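Local coordinates for protein ribulose bisphosphate carboxylase (Pyrococcus horikoshii, PDB 2D69) that probably catalyses the addition of carbon dioxide and water to ribulose 1,5-bisphosphate, giving two molecules of 3-phosphoglycerate, in an archaeal AMP degradation pathway, at residues Leu12-Leu17 with Arg67-Val72; Tyr31-Gly36 with Leu115-Leu120; Tyr88-Phe93 with His124-Tyr129. All blocks are in the same frame, centred on the assembly; numbering follows the deposited sequence.

Contact 1: residues Leu12-Leu17 with Arg67-Val72; sequences LDFVDL and RSMAKV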
# COMPACT_ATOMS: atom_id res chain seq x y z
N LEU A 12 5.51 -45.74 32.47
CA LEU A 12 4.45 -46.12 33.39
C LEU A 12 4.07 -44.96 34.31
O LEU A 12 2.98 -44.95 34.92
CB LEU A 12 4.88 -47.34 34.22
CG LEU A 12 5.13 -48.71 33.54
CD1 LEU A 12 5.61 -49.77 34.55
CD2 LEU A 12 3.89 -49.21 32.86
N ASP A 13 4.93 -43.94 34.39
CA ASP A 13 4.60 -42.78 35.20
C ASP A 13 3.47 -41.96 34.59
O ASP A 13 2.82 -41.17 35.27
CB ASP A 13 5.81 -41.89 35.38
CG ASP A 13 5.62 -40.92 36.54
OD1 ASP A 13 6.09 -39.77 36.42
OD2 ASP A 13 5.00 -41.23 37.59
N PHE A 14 3.25 -42.18 33.31
CA PHE A 14 2.13 -41.57 32.60
C PHE A 14 0.79 -42.31 32.76
O PHE A 14 -0.25 -41.85 32.27
CB PHE A 14 2.51 -41.44 31.13
CG PHE A 14 3.62 -40.46 30.88
CD1 PHE A 14 3.33 -39.18 30.47
CD2 PHE A 14 4.92 -40.83 31.00
CE1 PHE A 14 4.34 -38.31 30.20
CE2 PHE A 14 5.92 -39.94 30.77
CZ PHE A 14 5.64 -38.68 30.38
N VAL A 15 0.80 -43.43 33.48
CA VAL A 15 -0.40 -44.25 33.70
C VAL A 15 -0.86 -44.13 35.15
O VAL A 15 -0.12 -44.39 36.10
CB VAL A 15 -0.14 -45.72 33.35
CG1 VAL A 15 -1.39 -46.63 33.60
CG2 VAL A 15 0.31 -45.80 31.89
N ASP A 16 -2.11 -43.69 35.29
CA ASP A 16 -2.77 -43.68 36.57
C ASP A 16 -4.26 -43.92 36.35
O ASP A 16 -5.01 -42.97 36.07
CB ASP A 16 -2.54 -42.36 37.30
CG ASP A 16 -3.26 -42.32 38.64
OD1 ASP A 16 -3.08 -41.31 39.35
OD2 ASP A 16 -4.06 -43.21 39.03
N LEU A 17 -4.67 -45.18 36.51
CA LEU A 17 -6.06 -45.59 36.28
C LEU A 17 -7.09 -45.12 37.32
O LEU A 17 -8.31 -45.28 37.11
CB LEU A 17 -6.15 -47.11 36.05
CG LEU A 17 -5.35 -47.55 34.81
CD1 LEU A 17 -5.48 -49.03 34.56
CD2 LEU A 17 -5.76 -46.75 33.52
N ARG A 67 3.61 -29.91 34.85
CA ARG A 67 2.25 -29.53 34.49
C ARG A 67 1.88 -29.77 33.03
O ARG A 67 0.83 -29.34 32.60
CB ARG A 67 1.97 -28.06 34.80
CG ARG A 67 2.04 -27.72 36.27
CD ARG A 67 2.21 -26.23 36.52
NE ARG A 67 1.02 -25.51 36.07
CZ ARG A 67 0.92 -24.17 36.06
NH1 ARG A 67 1.92 -23.42 36.45
NH2 ARG A 67 -0.18 -23.60 35.66
N SER A 68 2.75 -30.39 32.24
CA SER A 68 2.43 -30.64 30.86
C SER A 68 2.27 -32.15 30.56
O SER A 68 2.16 -32.50 29.42
CB SER A 68 3.49 -30.02 29.93
OG SER A 68 3.68 -28.60 30.14
N MET A 69 2.25 -33.01 31.57
CA MET A 69 2.19 -34.47 31.36
C MET A 69 0.81 -34.95 31.04
O MET A 69 -0.11 -34.61 31.76
CB MET A 69 2.52 -35.21 32.64
CG MET A 69 3.96 -35.24 33.01
SD MET A 69 4.09 -36.23 34.54
CE MET A 69 4.21 -37.91 33.92
N ALA A 70 0.68 -35.81 30.03
CA ALA A 70 -0.59 -36.45 29.74
C ALA A 70 -0.72 -37.64 30.70
O ALA A 70 0.28 -38.11 31.26
CB ALA A 70 -0.66 -36.90 28.31
N LYS A 71 -1.94 -38.06 30.99
CA LYS A 71 -2.17 -39.17 31.92
C LYS A 71 -3.15 -40.18 31.35
O LYS A 71 -4.26 -39.80 30.96
CB LYS A 71 -2.69 -38.64 33.25
CG LYS A 71 -1.59 -38.14 34.21
CD LYS A 71 -0.95 -39.24 35.10
CE LYS A 71 0.37 -38.77 35.79
NZ LYS A 71 1.23 -37.91 34.85
N VAL A 72 -2.76 -41.45 31.32
CA VAL A 72 -3.68 -42.53 30.94
C VAL A 72 -4.57 -42.80 32.13
O VAL A 72 -4.08 -43.22 33.17
CB VAL A 72 -2.95 -43.84 30.57
CG1 VAL A 72 -3.98 -44.90 30.14
CG2 VAL A 72 -1.90 -43.61 29.49

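Contact 2: residues Tyr31-Gly36 with Leu115-Leu120; sequences YFEPNG and LKNLRL. With SO4 (sulfate ion), chain G.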
# COMPACT_ATOMS: atom_id res chain seq x y z
N TYR A 31 -7.35 -46.79 20.26
CA TYR A 31 -7.25 -48.25 20.23
C TYR A 31 -5.79 -48.64 19.98
O TYR A 31 -5.12 -48.05 19.14
CB TYR A 31 -8.10 -48.82 19.08
CG TYR A 31 -7.85 -50.30 18.81
CD1 TYR A 31 -6.98 -50.70 17.81
CD2 TYR A 31 -8.44 -51.26 19.58
CE1 TYR A 31 -6.71 -52.09 17.58
CE2 TYR A 31 -8.21 -52.64 19.36
CZ TYR A 31 -7.33 -53.04 18.36
OH TYR A 31 -7.07 -54.39 18.14
N PHE A 32 -5.28 -49.69 20.61
CA PHE A 32 -3.93 -50.11 20.27
C PHE A 32 -3.71 -51.59 20.54
O PHE A 32 -4.52 -52.21 21.18
CB PHE A 32 -2.87 -49.25 21.02
CG PHE A 32 -2.80 -49.54 22.50
CD1 PHE A 32 -3.60 -48.83 23.37
CD2 PHE A 32 -1.96 -50.51 23.01
CE1 PHE A 32 -3.57 -49.10 24.74
CE2 PHE A 32 -1.93 -50.79 24.37
CZ PHE A 32 -2.74 -50.07 25.24
N GLU A 33 -2.62 -52.13 19.99
CA GLU A 33 -2.17 -53.48 20.27
C GLU A 33 -0.67 -53.37 20.63
O GLU A 33 0.09 -52.81 19.83
CB GLU A 33 -2.37 -54.37 19.02
CG GLU A 33 -3.81 -54.34 18.48
CD GLU A 33 -3.99 -55.02 17.12
OE1 GLU A 33 -2.97 -55.49 16.54
OE2 GLU A 33 -5.16 -55.04 16.62
N PRO A 34 -0.23 -53.82 21.80
CA PRO A 34 1.19 -53.72 22.17
C PRO A 34 2.04 -54.71 21.40
O PRO A 34 1.54 -55.72 20.94
CB PRO A 34 1.21 -54.11 23.65
CG PRO A 34 0.04 -54.97 23.83
CD PRO A 34 -1.02 -54.45 22.87
N ASN A 35 3.31 -54.38 21.22
CA ASN A 35 4.23 -55.29 20.57
C ASN A 35 5.44 -55.48 21.45
O ASN A 35 6.33 -54.67 21.46
CB ASN A 35 4.66 -54.77 19.19
CG ASN A 35 5.74 -55.63 18.56
OD1 ASN A 35 6.77 -55.14 18.12
ND2 ASN A 35 5.54 -56.93 18.59
N GLY A 36 5.46 -56.56 22.22
CA GLY A 36 6.61 -56.85 23.05
C GLY A 36 6.65 -56.11 24.38
O GLY A 36 7.61 -56.34 25.16
N LEU A 115 4.23 -50.41 19.53
CA LEU A 115 2.83 -50.65 19.18
C LEU A 115 2.74 -51.42 17.88
O LEU A 115 3.40 -51.08 16.90
CB LEU A 115 2.06 -49.35 19.05
CG LEU A 115 2.10 -48.37 20.23
CD1 LEU A 115 1.16 -47.21 19.98
CD2 LEU A 115 1.74 -49.07 21.48
N LYS A 116 1.94 -52.47 17.86
CA LYS A 116 1.68 -53.20 16.62
C LYS A 116 0.80 -52.33 15.74
O LYS A 116 0.99 -52.27 14.53
CB LYS A 116 1.00 -54.56 16.91
CG LYS A 116 1.29 -55.65 15.88
CD LYS A 116 1.32 -57.08 16.48
CE LYS A 116 1.06 -58.13 15.36
NZ LYS A 116 1.49 -59.56 15.71
N ASN A 117 -0.17 -51.68 16.37
CA ASN A 117 -1.16 -50.89 15.66
C ASN A 117 -1.66 -49.79 16.59
O ASN A 117 -1.75 -50.00 17.79
CB ASN A 117 -2.36 -51.76 15.28
CG ASN A 117 -2.08 -52.67 14.07
OD1 ASN A 117 -1.78 -52.19 12.97
ND2 ASN A 117 -2.15 -53.99 14.29
N LEU A 118 -2.11 -48.66 16.03
CA LEU A 118 -2.53 -47.53 16.82
C LEU A 118 -3.56 -46.74 16.01
O LEU A 118 -3.29 -46.37 14.88
CB LEU A 118 -1.36 -46.60 17.20
CG LEU A 118 -1.82 -45.34 17.97
CD1 LEU A 118 -2.32 -45.65 19.36
CD2 LEU A 118 -0.75 -44.27 18.05
N ARG A 119 -4.73 -46.52 16.60
CA ARG A 119 -5.79 -45.78 15.94
C ARG A 119 -6.29 -44.73 16.86
O ARG A 119 -6.65 -45.04 17.98
CB ARG A 119 -6.93 -46.74 15.57
CG ARG A 119 -7.81 -46.23 14.45
CD ARG A 119 -9.03 -47.12 14.13
NE ARG A 119 -9.61 -46.74 12.85
CZ ARG A 119 -10.84 -47.06 12.44
NH1 ARG A 119 -11.69 -47.70 13.22
NH2 ARG A 119 -11.23 -46.68 11.23
N LEU A 120 -6.37 -43.48 16.40
CA LEU A 120 -6.97 -42.45 17.19
C LEU A 120 -8.46 -42.49 16.90
O LEU A 120 -8.87 -42.28 15.79
CB LEU A 120 -6.34 -41.12 16.80
CG LEU A 120 -6.84 -39.69 17.09
CD1 LEU A 120 -8.13 -39.51 17.78
CD2 LEU A 120 -5.73 -38.90 17.75
S SO4 G . -11.60 -50.88 16.54
O1 SO4 G . -11.45 -51.88 15.49
O2 SO4 G . -10.71 -51.20 17.65
O3 SO4 G . -11.24 -49.56 16.02
O4 SO4 G . -12.97 -50.92 17.04

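Contact 3: residues Tyr88-Phe93 with His124-Tyr129; sequences YPLTLF and HPPYEY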
# COMPACT_ATOMS: atom_id res chain seq x y z
N TYR A 88 -5.10 -34.64 28.74
CA TYR A 88 -4.10 -33.64 28.35
C TYR A 88 -4.43 -32.28 28.91
O TYR A 88 -5.48 -31.72 28.60
CB TYR A 88 -4.05 -33.51 26.81
CG TYR A 88 -3.59 -34.79 26.11
CD1 TYR A 88 -2.29 -34.95 25.71
CD2 TYR A 88 -4.49 -35.83 25.87
CE1 TYR A 88 -1.87 -36.11 25.08
CE2 TYR A 88 -4.12 -36.96 25.22
CZ TYR A 88 -2.80 -37.12 24.84
OH TYR A 88 -2.44 -38.28 24.24
N PRO A 89 -3.53 -31.72 29.71
CA PRO A 89 -3.66 -30.33 30.14
C PRO A 89 -3.41 -29.36 29.00
O PRO A 89 -2.61 -29.63 28.08
CB PRO A 89 -2.59 -30.21 31.23
CG PRO A 89 -1.57 -31.14 30.82
CD PRO A 89 -2.29 -32.33 30.21
N LEU A 90 -4.14 -28.24 29.03
CA LEU A 90 -4.09 -27.27 27.94
C LEU A 90 -2.78 -26.51 27.85
O LEU A 90 -2.54 -25.84 26.88
CB LEU A 90 -5.23 -26.29 28.08
CG LEU A 90 -6.59 -26.96 28.05
CD1 LEU A 90 -7.61 -25.87 27.93
CD2 LEU A 90 -6.75 -27.90 26.87
N THR A 91 -1.91 -26.65 28.85
CA THR A 91 -0.57 -26.14 28.76
C THR A 91 0.28 -26.79 27.65
O THR A 91 1.40 -26.32 27.35
CB THR A 91 0.13 -26.37 30.13
OG1 THR A 91 -0.10 -27.70 30.55
CG2 THR A 91 -0.55 -25.54 31.26
N LEU A 92 -0.17 -27.92 27.10
CA LEU A 92 0.57 -28.62 26.07
C LEU A 92 0.20 -28.08 24.70
O LEU A 92 0.84 -28.44 23.71
CB LEU A 92 0.24 -30.11 26.07
CG LEU A 92 0.92 -31.03 27.03
CD1 LEU A 92 0.03 -32.28 27.14
CD2 LEU A 92 2.37 -31.37 26.56
N PHE A 93 -0.81 -27.19 24.62
CA PHE A 93 -1.37 -26.80 23.34
C PHE A 93 -1.29 -25.34 22.98
O PHE A 93 -1.46 -24.41 23.85
CB PHE A 93 -2.83 -27.26 23.26
CG PHE A 93 -2.99 -28.74 23.41
CD1 PHE A 93 -2.18 -29.62 22.69
CD2 PHE A 93 -3.79 -29.27 24.40
CE1 PHE A 93 -2.32 -30.97 22.85
CE2 PHE A 93 -3.88 -30.64 24.60
CZ PHE A 93 -3.14 -31.48 23.83
N HIS A 124 -11.98 -35.15 22.69
CA HIS A 124 -13.00 -34.33 23.32
C HIS A 124 -12.31 -33.03 23.79
O HIS A 124 -11.61 -33.02 24.80
CB HIS A 124 -13.69 -35.11 24.47
CG HIS A 124 -14.14 -36.50 24.06
ND1 HIS A 124 -14.63 -36.79 22.82
CD2 HIS A 124 -14.10 -37.69 24.71
CE1 HIS A 124 -14.89 -38.08 22.71
NE2 HIS A 124 -14.57 -38.65 23.84
N PRO A 125 -12.47 -31.94 23.06
CA PRO A 125 -11.89 -30.67 23.52
C PRO A 125 -12.68 -30.00 24.62
O PRO A 125 -13.87 -29.84 24.48
CB PRO A 125 -11.83 -29.84 22.24
CG PRO A 125 -13.05 -30.39 21.39
CD PRO A 125 -13.08 -31.84 21.74
N PRO A 126 -12.03 -29.55 25.69
CA PRO A 126 -12.73 -28.78 26.73
C PRO A 126 -13.16 -27.42 26.22
O PRO A 126 -12.73 -26.99 25.13
CB PRO A 126 -11.70 -28.66 27.84
CG PRO A 126 -10.33 -28.80 27.10
CD PRO A 126 -10.60 -29.73 25.99
N TYR A 127 -14.03 -26.77 26.97
CA TYR A 127 -14.63 -25.49 26.51
C TYR A 127 -13.53 -24.47 26.18
O TYR A 127 -13.62 -23.75 25.19
CB TYR A 127 -15.61 -24.94 27.56
CG TYR A 127 -16.38 -23.73 27.03
CD1 TYR A 127 -17.54 -23.88 26.27
CD2 TYR A 127 -15.94 -22.46 27.26
CE1 TYR A 127 -18.21 -22.79 25.78
CE2 TYR A 127 -16.58 -21.36 26.72
CZ TYR A 127 -17.73 -21.54 26.01
OH TYR A 127 -18.38 -20.43 25.54
N GLU A 128 -12.47 -24.43 26.98
CA GLU A 128 -11.46 -23.42 26.85
C GLU A 128 -10.54 -23.71 25.67
O GLU A 128 -9.84 -22.81 25.24
CB GLU A 128 -10.65 -23.21 28.15
CG GLU A 128 -11.41 -22.44 29.25
CD GLU A 128 -11.81 -21.02 28.86
OE1 GLU A 128 -13.02 -20.70 29.03
OE2 GLU A 128 -10.94 -20.21 28.43
N TYR A 129 -10.54 -24.94 25.16
CA TYR A 129 -9.91 -25.24 23.86
C TYR A 129 -10.85 -24.87 22.69
O TYR A 129 -10.47 -24.18 21.73
CB TYR A 129 -9.51 -26.74 23.78
CG TYR A 129 -8.55 -26.97 22.66
CD1 TYR A 129 -7.18 -26.82 22.85
CD2 TYR A 129 -9.01 -27.26 21.39
CE1 TYR A 129 -6.31 -26.96 21.78
CE2 TYR A 129 -8.15 -27.43 20.32
CZ TYR A 129 -6.83 -27.27 20.49
OH TYR A 129 -6.04 -27.40 19.36

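Contact 1: residues Leu12-Leu17 with Arg67-Val72
Val-15 and Val-72 form a single backbone bridge, their CA atoms 4.6 Å apart, where the chain leaving a 3-10 turn runs briefly beside the start of strand 71-78. Two hydrogen bonds make it. Val-72 N donates a hydrogen bond to Phe-14 O at 2.7 Å, a nearly straight bond, and Val-72 O accepts one from Asp-16 N at 2.9 Å, so the polar backbone atoms of Val-72 are both used on the same partner segment. Lys-71 CA adds a C-H contact to Phe-14 O.

Among the side chains, Met-69 and Phe-14 carry the packing. The two side chains cross at about a right angle, and the terminal methyl of Met-69 does the touching: Met-69 CE stands 3.7 Å from the centroid of the Phe-14 ring, only 11° off the normal. The bend about the CG-SD bond (chi3 86°) folds that methyl over the ring, while SD itself stays higher above the same face. The same CE also meets Asp-13 OD1. At the ring edge, near its plane, Phe-14 CD1 comes to 3.3 Å from Ala-70 O, a buried carbonyl oxygen that has no hydrogen-bonding partner in the model. Further along, Val-15 CG2 and Val-72 CG2 lie side by side at 3.9 Å. Lys-71 bends back instead of reaching out, bringing its CE to 3.5 Å from Asp-13 O, although its ammonium is not bonded to the Asp-13 carboxylate.

Phe-14 also packs on Ala-47 and Ser-48 of helix 39-49, and Val-72 on Ala-47. This Met-aromatic contact beside a lone bridge ties the loop between strands 7-9 and 26-34 onto strand 71-78, an outermost strand of the N-terminal domain's mixed sheet.

Contact 2: residues Tyr31-Gly36 with Leu115-Leu120
The carboxylate of Glu-33 and the amide of Asn-117 stand almost perpendicular, their planes 88° apart, although the two side chains run side by side in the same direction. Asn-117 ND2 reaches Glu-33 OE1 at 2.8 Å; the acceptor lies in the amide plane, but the N-H comes down on OE1 from above the carboxylate. The other oxygen, OE2, uses its anti lone pair to take a short 2.5 Å bond from Tyr-31 OH and sits at the edge of the tyrosine ring, in its plane. Gripped at both oxygens, the carboxylate is fixed in its rotation, and Arg-290 adds a long, weak ion pair to OE1. Over one face of the Tyr-31 ring, offset toward the rim, lies sulfate O2. Sulfate O3 meets the edge of the Arg-119 guanidinium through a weak hydrogen bond from Arg-119 NH1, 3.4 Å long, at the end of an extended chain. The ion probably came from the crystallisation liquor.

The strands that carry these groups, 26-34 and 115-124, run antiparallel in the mixed sheet of Rubisco's N-terminal domain. Tyr-31 and Arg-119 are a hydrogen-bonded pair, Tyr-31 N to Arg-119 O and Arg-119 N to Tyr-31 O, both 3.0 Å. The ladder then slips by one residue in a beta bulge: Glu-33 N still donates to Asn-117 O at 3.2 Å, but Glu-33 O accepts from Lys-116 N at 2.7 Å. Asn-117 N, buried here, has no partner in the model.

On the other side of the sheet, Phe-32 and Leu-118 form the non-hydrogen-bonded pair. A chi1 of 71° turns the Phe-32 ring away from strand 115-124. Phe-32 CB meets Leu-118 CD1 at 4.0 Å. Both residues pack on Ile-46 of helix 39-49, and Phe-32 CD2 brushes Leu-115 CD2.

Contact 3: residues Tyr88-Phe93 with His124-Tyr129
A short 3-10 turn, residues 90-92, packs here against the opening of helix 127-130 in the N-terminal domain of Rubisco, and Leu-90 of the turn meets Pro-126 at the N-cap position of that helix. The contact is buried and purely apolar across the two segments.

Leu-90 does most of the touching, and both its methyls bear on the proline. CD2 is the closer, 3.7 Å from Pro-126 CG, as the two side chains slide past each other in opposite directions; CD1 lies 4.1 Å from the same Pro-126 CG. CD2 also reaches Tyr-129 CD1 at 4.2 Å, obliquely to that ring, and CD1 also reaches Glu-128 CB at 4.0 Å. The leucine side chain crosses that of Glu-128 at about a right angle and meets only its CB there. The carboxylate leads away from the leucine, and Glu-128 OE1 is salt-bridged to Arg-131 of its own chain.

Leu-90 O accepts a hydrogen bond from Arg-131 of a second subunit, and Glu-128 of that subunit packs on Leu-90, which places the turn at a subunit interface. Within the chain, Phe-93 leans on Leu-101 and Ala-104 of helix 98-105, while Leu-26 of strand 26-34 lies against both Phe-93 and Pro-126.

The second pair is aromatic. Tyr-129 sends its ring across toward the end of the turn, with CG trans to the backbone N (chi1 -164°). The Phe-93 and Tyr-129 planes are 82° apart and their centroids 5.9 Å, yet the rings meet obliquely. The nearer approach is made by a methylene: Phe-93 CB sits at the edge of the tyrosine ring, near its plane, 3.8 Å from Tyr-129 CE1.

In the fold
All three contacts belong to the N-terminal domain. Contact 1 reaches strand 71-78 on one border of its mixed sheet, while contact 2 joins strands 26-34 and 115-124 further across; their centres are 18 Å apart and they do not touch. Contacts 1 and 3, centres 15 Å apart, do meet: Arg-67 O lies 2.8 Å from Thr-91 OG1, a probable hydrogen bond, and Ser-68 packs on Leu-92. Contacts 2 and 3 interleave along the chain, and strand 115-124 leads into helix 127-130, yet their centres are 24 Å apart. The sulfate lies at contact 2, by Tyr-31 and Arg-119; the Arg-119 side chain is about 10 Å from that of Arg-279, a predicted substrate-binding residue.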